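Local coordinates for 3-oxoacyl-(Acyl-carrier protein) synthase (Burkholderia xenovorans, PDB 4EFI) that probably catalyses a carbon-carbon-forming acyl condensation, as a 3-oxoacyl-[acyl-carrier-protein] synthase of the KAS III type in the thiolase superfamily, at residues K50-N55 with S170-D175; E237-T242 with L274-H279; F269-L274 with V291-G296. All blocks are in the same frame, centred on the assembly; numbering follows the deposited sequence.

Overall arrangement
Following the chain, the end of helix 42-52 and the turn after it meet residues 170-175, the loop leading into strand 176-184. Contact 1 thus closes a long excursion of 114 residues before contact 2 opens. Contact 2 starts on helix 235-257 and ends on helix 274-283. Contact 3 opens before contact 2 has closed, so the two cross, and they share Leu-274. It joins the loop after strand 266-269, an outermost strand of the five-stranded sheet, to the residues entering helix 295-298. Backbone contacts from Ile-52 O to Leu-274 N and from Asn-55 N to Gly-296 O, both probable hydrogen bonds, tie contact 1 to the other two.

Contact 1: K50-N55 with S170-D175; sequences KMIGVN and SLLFGD
Ile-52 and Val-54 lie against Leu-171 and Leu-172 in this KAS III-type thiolase fold. The contact joins the C-terminal end of helix 42-52 to the loop between helix 167-170 and strand 176-184. Gly-53, the first residue past the helix, has positive phi; Ile-52 and Val-54 on its two sides both turn CB toward the loop. From CB of Ile-52, CG1 is set between the backbone N and the carbonyl carbon (chi1 63°). From CG1 the chain runs on extended (chi2 176°), and its tip does the touching. Ile-52 CD1 lies 4.0 Å from both Leu-171 CB and Leu-172 CA. Leu-172 CD1 is a little farther, 4.3 Å from Ile-52 CD1. Ile-52 thus meets the loop through this one methyl, against backbone and side chain alike. Val-54 faces the carbonyl of Leu-171, but it has two conformers and the details of its approach are uncertain. That carbonyl is not left to apolar neighbours alone: Leu-171 O accepts a hydrogen bond from Arg-57 NH1 and has Ile-52 CD1 at 3.6 Å.

Contact 2: E237-T242 with L274-H279; sequences EIFNFT and LFMLKH
Phe-239 and Met-276 meet where helical segments 237-242 and 274-279 run nearly parallel, with their axes 11.3 Å apart and a crossing angle of -22°. The Phe-239 ring is carried toward the other helix because CG lies anti to the backbone N (chi1 -179°). Met-276 bends at chi2 and chi3, which tucks its methyl between the ring and Thr-242. Met-276 CE is 3.3 Å from Phe-239 CD1, a tight approach, and 3.6 Å from Thr-242 CB. The sulfur sits obliquely, with Met-276 SD 4.7 Å from the centroid of the Phe-239 ring. Farther out, His-279 CD2 reaches the edge of that ring, 3.6 Å from Phe-239 CZ. Phe-275 CE2 comes to 3.7 Å from Phe-239 CE1, the two ring planes being 35° apart. Thr-242 turns its hydroxyl to its own helix, where OG1 donates to Ile-238 O at 2.8 Å. It reaches this carbonyl from the face opposite to the one used by Thr-242 N. Asn-273 OD1 bonds Met-276 N and caps the start of helix 274-283. The arrangement is near-parallel helix packing with a partly buried Met-aromatic contact, bordered by an aromatic cluster of Phe-239, Phe-275 and His-279, the last two at the exposed side.

Contact 3: F269-L274 with V291-G296; sequences FHQANL and VPVNIG
The side-chain amide of Gln-271 bonds to the backbone of both segments. Asn-294 N donates to Gln-271 OE1 at 2.9 Å (N-H...O angle 156°), coming from above the carbonyl plane. On the other branch, Gln-271 NE2 donates to Phe-269 O at 3.0 Å, almost perfectly straight at 179° and in the plane of the amide. A weak bond from Gln-271 NE2 to Pro-292 O, at 3.3 Å, adds a second acceptor. With OE1 accepting and NE2 donating, the two ends are told apart and the amide's rotation is probably fixed. Its plane stands at 78° to that of Asn-294, whose ND2 bonds Thr-312 OG1. Pro-292 O also takes a hydrogen bond from a water that in turn accepts from Phe-269 N, bridging the end of strand 266-269 to the 291-294 loop beside the weak link through Gln-271. Gln-271 is the centre of an inverse gamma turn, directly after His-270. The side chain of His-270 touches Cys-128 and Asn-300, consistent with the Cys-His-Asn active site of KAS III enzymes of the thiolase fold. The buried amide thus ties the loop that follows this histidine to the start of helix 295-298. Apolar packing runs alongside the polar network. Ile-295 is extended along the turn; Ile-295 CD1 lies 3.4 Å from Gln-271 O and 3.5 Å from Asn-273 CA. The side chains of Leu-274 and Val-293 cross at about a right angle, with Leu-274 CD1 4.1 Å from Val-293 CG1. By the strand, Val-291 CG1 lies 3.9 Å from Phe-269 CD1, obliquely to the ring, which also meets Phe-328.

Contact 1: K50-N55 with S170-D175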
ATOM      1  N   LYS A  50      11.166  -9.184 -16.972  1.00 19.48           N
ATOM      2  CA  LYS A  50      10.110  -9.125 -17.979  1.00 20.26           C
ATOM      3  C   LYS A  50       8.766  -9.466 -17.341  1.00 21.08           C
ATOM      4  O   LYS A  50       7.793  -8.746 -17.534  1.00 21.13           O
ATOM      5  CB  LYS A  50      10.383 -10.094 -19.134  1.00 21.93           C
ATOM      6  CG  LYS A  50       9.279 -10.171 -20.179  1.00 24.16           C
ATOM      7  CD  LYS A  50       9.146  -8.856 -20.936  1.00 26.26           C
ATOM      8  CE  LYS A  50       8.006  -8.901 -21.938  1.00 29.37           C
ATOM      9  NZ  LYS A  50       7.976  -7.679 -22.820  1.00 29.16           N
ATOM     10  N   MET A  51       8.726 -10.569 -16.595  1.00 19.24           N
ATOM     11  CA  MET A  51       7.483 -11.020 -15.942  1.00 20.48           C
ATOM     12  C   MET A  51       7.015 -10.074 -14.844  1.00 19.28           C
ATOM     13  O   MET A  51       5.831  -9.766 -14.729  1.00 19.73           O
ATOM     14  CB  MET A  51       7.696 -12.396 -15.324  1.00 24.89           C
ATOM     15  N   ILE A  52       7.936  -9.584 -14.026  1.00 17.16           N
ATOM     16  CA  ILE A  52       7.507  -8.780 -12.896  1.00 17.45           C
ATOM     17  C   ILE A  52       7.312  -7.329 -13.309  1.00 16.29           C
ATOM     18  O   ILE A  52       6.551  -6.609 -12.663  1.00 18.66           O
ATOM     19  CB  ILE A  52       8.398  -8.981 -11.641  1.00 23.92           C
ATOM     20  CG1 ILE A  52       9.822  -8.538 -11.874  1.00 25.00           C
ATOM     21  CG2 ILE A  52       8.378 -10.439 -11.202  1.00 33.61           C
ATOM     22  CD1 ILE A  52      10.672  -8.653 -10.592  1.00 29.84           C
ATOM     23  N   GLY A  53       7.975  -6.885 -14.391  1.00 16.35           N
ATOM     24  CA  GLY A  53       7.734  -5.562 -14.946  1.00 18.67           C
ATOM     25  C   GLY A  53       8.562  -4.413 -14.366  1.00 17.92           C
ATOM     26  O   GLY A  53       8.266  -3.252 -14.616  1.00 21.22           O
ATOM     27  N   VAL A  54       9.599  -4.742 -13.582  0.54 18.35           N
ATOM     28  CA  VAL A  54      10.402  -3.768 -12.779  0.54 17.60           C
ATOM     29  C   VAL A  54      11.780  -3.385 -13.388  0.54 16.93           C
ATOM     30  O   VAL A  54      12.689  -4.250 -13.406  0.54 20.90           O
ATOM     31  CB  VAL A  54      10.698  -4.329 -11.343  0.54 19.91           C
ATOM     32  CG1 VAL A  54      11.351  -3.269 -10.455  0.54 16.71           C
ATOM     33  CG2 VAL A  54       9.435  -4.854 -10.659  0.54 18.12           C
ATOM     34  N   ASN A  55      11.928  -2.131 -13.878  1.00 16.81           N
ATOM     35  CA  ASN A  55      13.172  -1.630 -14.490  1.00 17.03           C
ATOM     36  C   ASN A  55      14.085  -0.967 -13.462  1.00 15.59           C
ATOM     37  O   ASN A  55      15.312  -1.057 -13.531  1.00 17.61           O
ATOM     38  CB  ASN A  55      12.866  -0.611 -15.591  1.00 18.54           C
ATOM     39  CG  ASN A  55      12.038  -1.198 -16.732  1.00 27.93           C
ATOM     40  OD1 ASN A  55      12.452  -2.157 -17.366  1.00 33.97           O
ATOM     41  ND2 ASN A  55      10.857  -0.630 -16.964  1.00 26.67           N
ATOM     42  N   SER A 170      14.496 -10.260  -4.261  1.00 16.95           N
ATOM     43  CA  SER A 170      15.495  -9.203  -4.449  1.00 16.71           C
ATOM     44  C   SER A 170      15.165  -8.274  -5.596  1.00 16.23           C
ATOM     45  O   SER A 170      15.393  -7.065  -5.513  1.00 17.77           O
ATOM     46  CB  SER A 170      16.875  -9.805  -4.695  1.00 23.88           C
ATOM     47  OG  SER A 170      17.436 -10.278  -3.493  1.00 25.29           O
ATOM     48  N   LEU A 171      14.645  -8.817  -6.690  1.00 16.05           N
ATOM     49  CA  LEU A 171      14.361  -8.011  -7.865  1.00 16.66           C
ATOM     50  C   LEU A 171      13.006  -7.312  -7.800  1.00 15.90           C
ATOM     51  O   LEU A 171      12.718  -6.429  -8.609  1.00 16.58           O
ATOM     52  CB  LEU A 171      14.382  -8.921  -9.103  1.00 17.70           C
ATOM     53  CG  LEU A 171      15.728  -9.469  -9.581  1.00 21.18           C
ATOM     54  CD1 LEU A 171      15.504 -10.501 -10.668  1.00 23.03           C
ATOM     55  CD2 LEU A 171      16.626  -8.375 -10.112  1.00 26.31           C
ATOM     56  N   LEU A 172      12.166  -7.701  -6.852  1.00 14.62           N
ATOM     57  CA  LEU A 172      10.777  -7.288  -6.832  1.00 14.21           C
ATOM     58  C   LEU A 172      10.464  -6.021  -6.046  1.00 13.55           C
ATOM     59  O   LEU A 172       9.713  -5.171  -6.496  1.00 13.66           O
ATOM     60  CB  LEU A 172       9.938  -8.435  -6.270  1.00 15.07           C
ATOM     61  CG  LEU A 172       8.440  -8.166  -6.174  1.00 16.35           C
ATOM     62  CD1 LEU A 172       7.826  -7.857  -7.509  1.00 16.58           C
ATOM     63  CD2 LEU A 172       7.767  -9.383  -5.550  1.00 16.94           C
ATOM     64  N   PHE A 173      11.038  -5.900  -4.859  1.00 12.71           N
ATOM     65  CA  PHE A 173      10.582  -4.888  -3.905  1.00 13.38           C
ATOM     66  C   PHE A 173      11.353  -3.578  -3.947  1.00 12.61           C
ATOM     67  O   PHE A 173      12.593  -3.548  -4.046  1.00 14.34           O
ATOM     68  CB  PHE A 173      10.602  -5.445  -2.477  1.00 13.40           C
ATOM     69  CG  PHE A 173       9.581  -6.523  -2.245  1.00 13.95           C
ATOM     70  CD1 PHE A 173       8.239  -6.202  -2.114  1.00 14.04           C
ATOM     71  CD2 PHE A 173       9.951  -7.855  -2.180  1.00 15.24           C
ATOM     72  CE1 PHE A 173       7.285  -7.215  -1.901  1.00 14.24           C
ATOM     73  CE2 PHE A 173       9.011  -8.850  -1.979  1.00 16.53           C
ATOM     74  CZ  PHE A 173       7.693  -8.531  -1.847  1.00 15.04           C
ATOM     75  N   GLY A 174      10.597  -2.497  -3.822  1.00 11.87           N
ATOM     76  CA  GLY A 174      11.128  -1.162  -3.638  1.00 12.60           C
ATOM     77  C   GLY A 174      10.517  -0.549  -2.390  1.00 12.85           C
ATOM     78  O   GLY A 174       9.618  -1.138  -1.775  1.00 12.92           O
ATOM     79  N   ASP A 175      10.983   0.646  -2.041  1.00 11.60           N
ATOM     80  CA  ASP A 175      10.576   1.323  -0.817  1.00 10.80           C
ATOM     81  C   ASP A 175       9.838   2.629  -1.108  1.00 11.03           C
ATOM     82  O   ASP A 175      10.180   3.348  -2.043  1.00 11.87           O
ATOM     83  CB  ASP A 175      11.803   1.625   0.043  1.00 11.10           C
ATOM     84  CG  ASP A 175      12.535   0.374   0.481  1.00 11.03           C
ATOM     85  OD1 ASP A 175      11.918  -0.707   0.503  1.00 12.04           O
ATOM     86  OD2 ASP A 175      13.730   0.479   0.814  1.00 12.23           O
TER

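Contact 2: E237-T242 with L274-H279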
ATOM      1  N   GLU A 237       1.424 -20.424  -4.189  1.00 21.67           N
ATOM      2  CA  GLU A 237       0.278 -20.310  -3.294  1.00 21.53           C
ATOM      3  C   GLU A 237      -0.301 -18.900  -3.359  1.00 19.75           C
ATOM      4  O   GLU A 237      -1.511 -18.747  -3.437  1.00 20.53           O
ATOM      5  CB  GLU A 237       0.670 -20.656  -1.854  1.00 22.90           C
ATOM      6  CG  GLU A 237       1.000 -22.119  -1.615  1.00 25.29           C
ATOM      7  CD  GLU A 237      -0.211 -23.034  -1.661  1.00 34.78           C
ATOM      8  OE1 GLU A 237      -1.331 -22.573  -1.372  1.00 34.37           O
ATOM      9  OE2 GLU A 237      -0.035 -24.230  -1.983  1.00 42.67           O
ATOM     10  N   ILE A 238       0.550 -17.879  -3.358  1.00 18.48           N
ATOM     11  CA  ILE A 238       0.052 -16.509  -3.417  1.00 17.45           C
ATOM     12  C   ILE A 238      -0.681 -16.257  -4.744  1.00 19.36           C
ATOM     13  O   ILE A 238      -1.740 -15.620  -4.752  1.00 20.59           O
ATOM     14  CB  ILE A 238       1.193 -15.510  -3.222  1.00 17.87           C
ATOM     15  CG1 ILE A 238       1.760 -15.638  -1.808  1.00 18.88           C
ATOM     16  CG2 ILE A 238       0.705 -14.087  -3.460  1.00 19.69           C
ATOM     17  CD1 ILE A 238       3.150 -15.094  -1.660  1.00 20.40           C
ATOM     18  N   PHE A 239      -0.127 -16.740  -5.854  1.00 19.69           N
ATOM     19  CA  PHE A 239      -0.773 -16.550  -7.152  1.00 21.54           C
ATOM     20  C   PHE A 239      -2.171 -17.166  -7.168  1.00 21.47           C
ATOM     21  O   PHE A 239      -3.129 -16.542  -7.608  1.00 22.49           O
ATOM     22  CB  PHE A 239       0.086 -17.131  -8.280  1.00 24.87           C
ATOM     23  CG  PHE A 239      -0.517 -16.947  -9.658  1.00 26.81           C
ATOM     24  CD1 PHE A 239      -0.275 -15.791 -10.391  1.00 28.96           C
ATOM     25  CD2 PHE A 239      -1.326 -17.922 -10.205  1.00 28.87           C
ATOM     26  CE1 PHE A 239      -0.833 -15.619 -11.653  1.00 31.64           C
ATOM     27  CE2 PHE A 239      -1.886 -17.756 -11.457  1.00 33.35           C
ATOM     28  CZ  PHE A 239      -1.642 -16.605 -12.180  1.00 33.64           C
ATOM     29  N   ASN A 240      -2.284 -18.400  -6.695  1.00 21.83           N
ATOM     30  CA  ASN A 240      -3.585 -19.059  -6.653  1.00 23.91           C
ATOM     31  C   ASN A 240      -4.575 -18.383  -5.703  1.00 23.38           C
ATOM     32  O   ASN A 240      -5.742 -18.233  -6.060  1.00 29.15           O
ATOM     33  CB  ASN A 240      -3.403 -20.536  -6.308  1.00 30.21           C
ATOM     34  CG  ASN A 240      -2.698 -21.301  -7.418  1.00 37.66           C
ATOM     35  OD1 ASN A 240      -2.860 -20.989  -8.598  1.00 42.42           O
ATOM     36  ND2 ASN A 240      -1.898 -22.290  -7.046  1.00 44.45           N
ATOM     37  N   PHE A 241      -4.121 -17.994  -4.515  1.00 23.37           N
ATOM     38  CA  PHE A 241      -4.938 -17.204  -3.576  1.00 27.07           C
ATOM     39  C   PHE A 241      -5.476 -15.960  -4.267  1.00 23.75           C
ATOM     40  O   PHE A 241      -6.683 -15.676  -4.227  1.00 26.07           O
ATOM     41  CB  PHE A 241      -4.110 -16.795  -2.331  1.00 24.28           C
ATOM     42  CG  PHE A 241      -4.540 -15.473  -1.684  1.00 23.17           C
ATOM     43  CD1 PHE A 241      -5.765 -15.360  -1.034  1.00 24.46           C
ATOM     44  CD2 PHE A 241      -3.700 -14.348  -1.717  1.00 22.13           C
ATOM     45  CE1 PHE A 241      -6.146 -14.143  -0.442  1.00 24.43           C
ATOM     46  CE2 PHE A 241      -4.082 -13.132  -1.123  1.00 22.15           C
ATOM     47  CZ  PHE A 241      -5.299 -13.039  -0.491  1.00 23.82           C
ATOM     48  N   THR A 242      -4.577 -15.225  -4.902  1.00 18.77           N
ATOM     49  CA  THR A 242      -4.908 -13.941  -5.483  1.00 18.86           C
ATOM     50  C   THR A 242      -5.901 -14.094  -6.643  1.00 19.49           C
ATOM     51  O   THR A 242      -6.894 -13.354  -6.722  1.00 19.81           O
ATOM     52  CB  THR A 242      -3.658 -13.221  -5.989  1.00 19.70           C
ATOM     53  OG1 THR A 242      -2.734 -13.021  -4.916  1.00 21.31           O
ATOM     54  CG2 THR A 242      -4.028 -11.863  -6.543  1.00 21.76           C
ATOM     55  N   LEU A 274       3.774  -7.509 -12.525  1.00 17.34           N
ATOM     56  CA  LEU A 274       3.028  -7.187 -13.733  1.00 18.79           C
ATOM     57  C   LEU A 274       2.262  -8.389 -14.281  1.00 20.54           C
ATOM     58  O   LEU A 274       1.140  -8.252 -14.728  1.00 21.01           O
ATOM     59  CB  LEU A 274       3.971  -6.595 -14.794  1.00 20.17           C
ATOM     60  CG  LEU A 274       3.265  -6.106 -16.062  1.00 22.59           C
ATOM     61  CD1 LEU A 274       2.214  -5.050 -15.781  1.00 28.84           C
ATOM     62  CD2 LEU A 274       4.305  -5.554 -17.032  1.00 26.51           C
ATOM     63  N   PHE A 275       2.868  -9.564 -14.221  1.00 19.75           N
ATOM     64  CA  PHE A 275       2.232 -10.808 -14.674  1.00 21.54           C
ATOM     65  C   PHE A 275       0.886 -10.990 -13.961  1.00 21.33           C
ATOM     66  O   PHE A 275      -0.150 -11.218 -14.606  1.00 22.77           O
ATOM     67  CB  PHE A 275       3.184 -11.989 -14.393  1.00 26.71           C
ATOM     68  CG  PHE A 275       2.672 -13.334 -14.843  1.00 28.97           C
ATOM     69  CD1 PHE A 275       2.785 -13.730 -16.165  1.00 29.30           C
ATOM     70  CD2 PHE A 275       2.126 -14.223 -13.926  1.00 30.87           C
ATOM     71  CE1 PHE A 275       2.336 -14.974 -16.573  1.00 34.62           C
ATOM     72  CE2 PHE A 275       1.678 -15.470 -14.329  1.00 33.04           C
ATOM     73  CZ  PHE A 275       1.787 -15.845 -15.649  1.00 32.92           C
ATOM     74  N   MET A 276       0.894 -10.873 -12.637  1.00 20.49           N
ATOM     75  CA  MET A 276      -0.331 -10.959 -11.856  1.00 21.15           C
ATOM     76  C   MET A 276      -1.347  -9.876 -12.204  1.00 21.81           C
ATOM     77  O   MET A 276      -2.545 -10.152 -12.293  1.00 22.43           O
ATOM     78  CB  MET A 276      -0.026 -10.854 -10.373  1.00 23.54           C
ATOM     79  CG  MET A 276      -1.302 -10.832  -9.577  1.00 23.17           C
ATOM     80  SD  MET A 276      -2.236 -12.337  -9.817  1.00 48.86           S
ATOM     81  CE  MET A 276      -1.277 -13.228  -8.636  1.00 23.60           C
ATOM     82  N   LEU A 277      -0.885  -8.645 -12.361  1.00 18.85           N
ATOM     83  CA  LEU A 277      -1.780  -7.532 -12.672  1.00 18.26           C
ATOM     84  C   LEU A 277      -2.505  -7.778 -14.003  1.00 19.97           C
ATOM     85  O   LEU A 277      -3.720  -7.556 -14.138  1.00 20.52           O
ATOM     86  CB  LEU A 277      -1.012  -6.214 -12.737  1.00 20.12           C
ATOM     87  CG  LEU A 277      -0.544  -5.660 -11.385  1.00 19.07           C
ATOM     88  CD1 LEU A 277       0.481  -4.545 -11.591  1.00 23.32           C
ATOM     89  CD2 LEU A 277      -1.735  -5.162 -10.584  1.00 25.28           C
ATOM     90  N   LYS A 278      -1.763  -8.276 -14.983  1.00 19.09           N
ATOM     91  CA  LYS A 278      -2.344  -8.548 -16.293  1.00 21.25           C
ATOM     92  C   LYS A 278      -3.380  -9.653 -16.164  1.00 20.86           C
ATOM     93  O   LYS A 278      -4.464  -9.578 -16.773  1.00 21.16           O
ATOM     94  CB  LYS A 278      -1.263  -8.949 -17.306  1.00 23.44           C
ATOM     95  N   HIS A 279      -3.049 -10.705 -15.418  1.00 22.68           N
ATOM     96  CA  HIS A 279      -3.977 -11.820 -15.245  1.00 24.05           C
ATOM     97  C   HIS A 279      -5.245 -11.389 -14.495  1.00 21.53           C
ATOM     98  O   HIS A 279      -6.350 -11.798 -14.870  1.00 23.58           O
ATOM     99  CB  HIS A 279      -3.312 -13.024 -14.554  1.00 26.16           C
ATOM    100  CG  HIS A 279      -2.527 -13.901 -15.481  1.00 35.09           C
ATOM    101  ND1 HIS A 279      -1.896 -13.414 -16.606  1.00 41.93           N
ATOM    102  CD2 HIS A 279      -2.273 -15.231 -15.453  1.00 41.35           C
ATOM    103  CE1 HIS A 279      -1.281 -14.406 -17.229  1.00 40.95           C
ATOM    104  NE2 HIS A 279      -1.496 -15.517 -16.551  1.00 41.97           N
TER

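Contact 3: F269-L274 with V291-G296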
ATOM      1  N   PHE A 269      -4.723  -1.253  -8.366  1.00 12.07           N
ATOM      2  CA  PHE A 269      -4.364  -2.488  -7.693  1.00 12.02           C
ATOM      3  C   PHE A 269      -3.035  -2.357  -7.001  1.00 12.18           C
ATOM      4  O   PHE A 269      -2.112  -1.713  -7.501  1.00 13.10           O
ATOM      5  CB  PHE A 269      -4.235  -3.632  -8.697  1.00 13.83           C
ATOM      6  CG  PHE A 269      -5.548  -4.133  -9.231  1.00 14.76           C
ATOM      7  CD1 PHE A 269      -6.186  -3.464 -10.257  1.00 16.36           C
ATOM      8  CD2 PHE A 269      -6.157  -5.255  -8.694  1.00 14.22           C
ATOM      9  CE1 PHE A 269      -7.416  -3.911 -10.757  1.00 16.22           C
ATOM     10  CE2 PHE A 269      -7.374  -5.706  -9.187  1.00 15.99           C
ATOM     11  CZ  PHE A 269      -7.999  -5.026 -10.224  1.00 15.44           C
ATOM     12  N   HIS A 270      -2.895  -3.050  -5.883  1.00 12.72           N
ATOM     13  CA  HIS A 270      -1.591  -3.262  -5.309  1.00 12.66           C
ATOM     14  C   HIS A 270      -0.687  -3.799  -6.390  1.00 11.84           C
ATOM     15  O   HIS A 270      -1.070  -4.721  -7.133  1.00 12.53           O
ATOM     16  CB  HIS A 270      -1.677  -4.244  -4.155  1.00 12.31           C
ATOM     17  CG  HIS A 270      -0.349  -4.824  -3.763  1.00 12.86           C
ATOM     18  ND1 HIS A 270       0.698  -4.057  -3.423  1.00 14.77           N
ATOM     19  CD2 HIS A 270       0.085  -6.141  -3.687  1.00 12.77           C
ATOM     20  CE1 HIS A 270       1.746  -4.840  -3.134  1.00 15.78           C
ATOM     21  NE2 HIS A 270       1.369  -6.114  -3.295  1.00 15.46           N
ATOM     22  N   GLN A 271       0.513  -3.236  -6.503  1.00 12.39           N
ATOM     23  CA  GLN A 271       1.420  -3.531  -7.603  1.00 12.60           C
ATOM     24  C   GLN A 271       2.251  -4.775  -7.298  1.00 13.20           C
ATOM     25  O   GLN A 271       3.452  -4.702  -7.052  1.00 14.20           O
ATOM     26  CB  GLN A 271       2.301  -2.317  -7.884  1.00 12.60           C
ATOM     27  CG  GLN A 271       1.481  -1.068  -8.248  1.00 14.41           C
ATOM     28  CD  GLN A 271       0.992  -1.104  -9.676  1.00 13.14           C
ATOM     29  OE1 GLN A 271       1.774  -0.941 -10.615  1.00 13.85           O
ATOM     30  NE2 GLN A 271      -0.317  -1.308  -9.850  1.00 14.05           N
ATOM     31  N   ALA A 272       1.595  -5.927  -7.283  1.00 13.67           N
ATOM     32  CA  ALA A 272       2.224  -7.151  -6.815  1.00 13.88           C
ATOM     33  C   ALA A 272       3.350  -7.599  -7.742  1.00 15.12           C
ATOM     34  O   ALA A 272       4.456  -7.917  -7.288  1.00 16.02           O
ATOM     35  CB  ALA A 272       1.179  -8.259  -6.676  1.00 15.99           C
ATOM     36  N   ASN A 273       3.030  -7.676  -9.028  1.00 14.09           N
ATOM     37  CA  ASN A 273       3.955  -7.919 -10.130  1.00 16.13           C
ATOM     38  C   ASN A 273       3.129  -7.823 -11.411  1.00 15.36           C
ATOM     39  O   ASN A 273       1.909  -8.029 -11.398  1.00 16.86           O
ATOM     40  CB  ASN A 273       4.695  -9.255 -10.011  1.00 18.22           C
ATOM     41  CG  ASN A 273       3.791 -10.456 -10.176  1.00 23.14           C
ATOM     42  OD1 ASN A 273       3.428 -10.821 -11.289  1.00 23.82           O
ATOM     43  ND2 ASN A 273       3.481 -11.113  -9.075  1.00 26.94           N
ATOM     44  N   LEU A 274       3.774  -7.509 -12.525  1.00 17.34           N
ATOM     45  CA  LEU A 274       3.028  -7.187 -13.733  1.00 18.79           C
ATOM     46  C   LEU A 274       2.262  -8.389 -14.281  1.00 20.54           C
ATOM     47  O   LEU A 274       1.140  -8.252 -14.728  1.00 21.01           O
ATOM     48  CB  LEU A 274       3.971  -6.595 -14.794  1.00 20.17           C
ATOM     49  CG  LEU A 274       3.265  -6.106 -16.062  1.00 22.59           C
ATOM     50  CD1 LEU A 274       2.214  -5.050 -15.781  1.00 28.84           C
ATOM     51  CD2 LEU A 274       4.305  -5.554 -17.032  1.00 26.51           C
ATOM     52  N   VAL A 291      -6.190   0.445 -15.830  1.00 15.68           N
ATOM     53  CA  VAL A 291      -5.529  -0.236 -14.711  1.00 15.85           C
ATOM     54  C   VAL A 291      -4.093   0.292 -14.646  1.00 15.78           C
ATOM     55  O   VAL A 291      -3.205  -0.253 -15.283  1.00 18.55           O
ATOM     56  CB  VAL A 291      -5.533  -1.774 -14.925  1.00 16.32           C
ATOM     57  CG1 VAL A 291      -4.843  -2.497 -13.756  1.00 17.06           C
ATOM     58  CG2 VAL A 291      -6.951  -2.298 -15.086  1.00 17.61           C
ATOM     59  N   PRO A 292      -3.857   1.388 -13.899  1.00 15.86           N
ATOM     60  CA  PRO A 292      -2.523   2.013 -13.918  1.00 15.84           C
ATOM     61  C   PRO A 292      -1.435   1.123 -13.321  1.00 16.11           C
ATOM     62  O   PRO A 292      -1.680   0.316 -12.427  1.00 14.21           O
ATOM     63  CB  PRO A 292      -2.725   3.259 -13.054  1.00 17.90           C
ATOM     64  CG  PRO A 292      -4.214   3.570 -13.214  1.00 17.90           C
ATOM     65  CD  PRO A 292      -4.844   2.230 -13.203  1.00 16.09           C
ATOM     66  N   VAL A 293      -0.227   1.285 -13.842  1.00 16.74           N
ATOM     67  CA  VAL A 293       0.922   0.502 -13.409  1.00 17.45           C
ATOM     68  C   VAL A 293       2.112   1.436 -13.275  1.00 18.15           C
ATOM     69  O   VAL A 293       2.407   2.230 -14.181  1.00 19.82           O
ATOM     70  CB  VAL A 293       1.268  -0.614 -14.430  1.00 19.76           C
ATOM     71  CG1 VAL A 293       2.534  -1.346 -14.037  1.00 21.48           C
ATOM     72  CG2 VAL A 293       0.116  -1.603 -14.526  1.00 18.71           C
ATOM     73  N   ASN A 294       2.801   1.352 -12.150  1.00 13.52           N
ATOM     74  CA  ASN A 294       4.044   2.107 -11.939  1.00 13.68           C
ATOM     75  C   ASN A 294       5.155   1.228 -11.376  1.00 13.12           C
ATOM     76  O   ASN A 294       6.209   1.722 -10.969  1.00 13.62           O
ATOM     77  CB  ASN A 294       3.840   3.357 -11.070  1.00 13.75           C
ATOM     78  CG  ASN A 294       3.536   3.029  -9.620  1.00 15.62           C
ATOM     79  OD1 ASN A 294       3.395   1.867  -9.258  1.00 14.46           O
ATOM     80  ND2 ASN A 294       3.412   4.054  -8.787  1.00 14.71           N
ATOM     81  N   ILE A 295       4.967  -0.085 -11.441  1.00 13.15           N
ATOM     82  CA  ILE A 295       5.925  -1.048 -10.918  1.00 14.07           C
ATOM     83  C   ILE A 295       7.244  -0.951 -11.684  1.00 15.91           C
ATOM     84  O   ILE A 295       8.319  -1.275 -11.161  1.00 15.83           O
ATOM     85  CB  ILE A 295       5.289  -2.470 -10.929  1.00 17.24           C
ATOM     86  CG1 ILE A 295       5.931  -3.353  -9.850  1.00 18.74           C
ATOM     87  CG2 ILE A 295       5.351  -3.050 -12.310  1.00 18.12           C
ATOM     88  CD1 ILE A 295       5.405  -4.774  -9.802  1.00 18.76           C
ATOM     89  N   GLY A 296       7.195  -0.490 -12.925  1.00 14.26           N
ATOM     90  CA  GLY A 296       8.412  -0.339 -13.687  1.00 15.00           C
ATOM     91  C   GLY A 296       9.449   0.600 -13.104  1.00 13.37           C
ATOM     92  O   GLY A 296      10.658   0.414 -13.306  1.00 14.77           O
TER
HETATM   93  O   HOH W   1      -3.851  -0.646 -10.957  1.00 14.36           O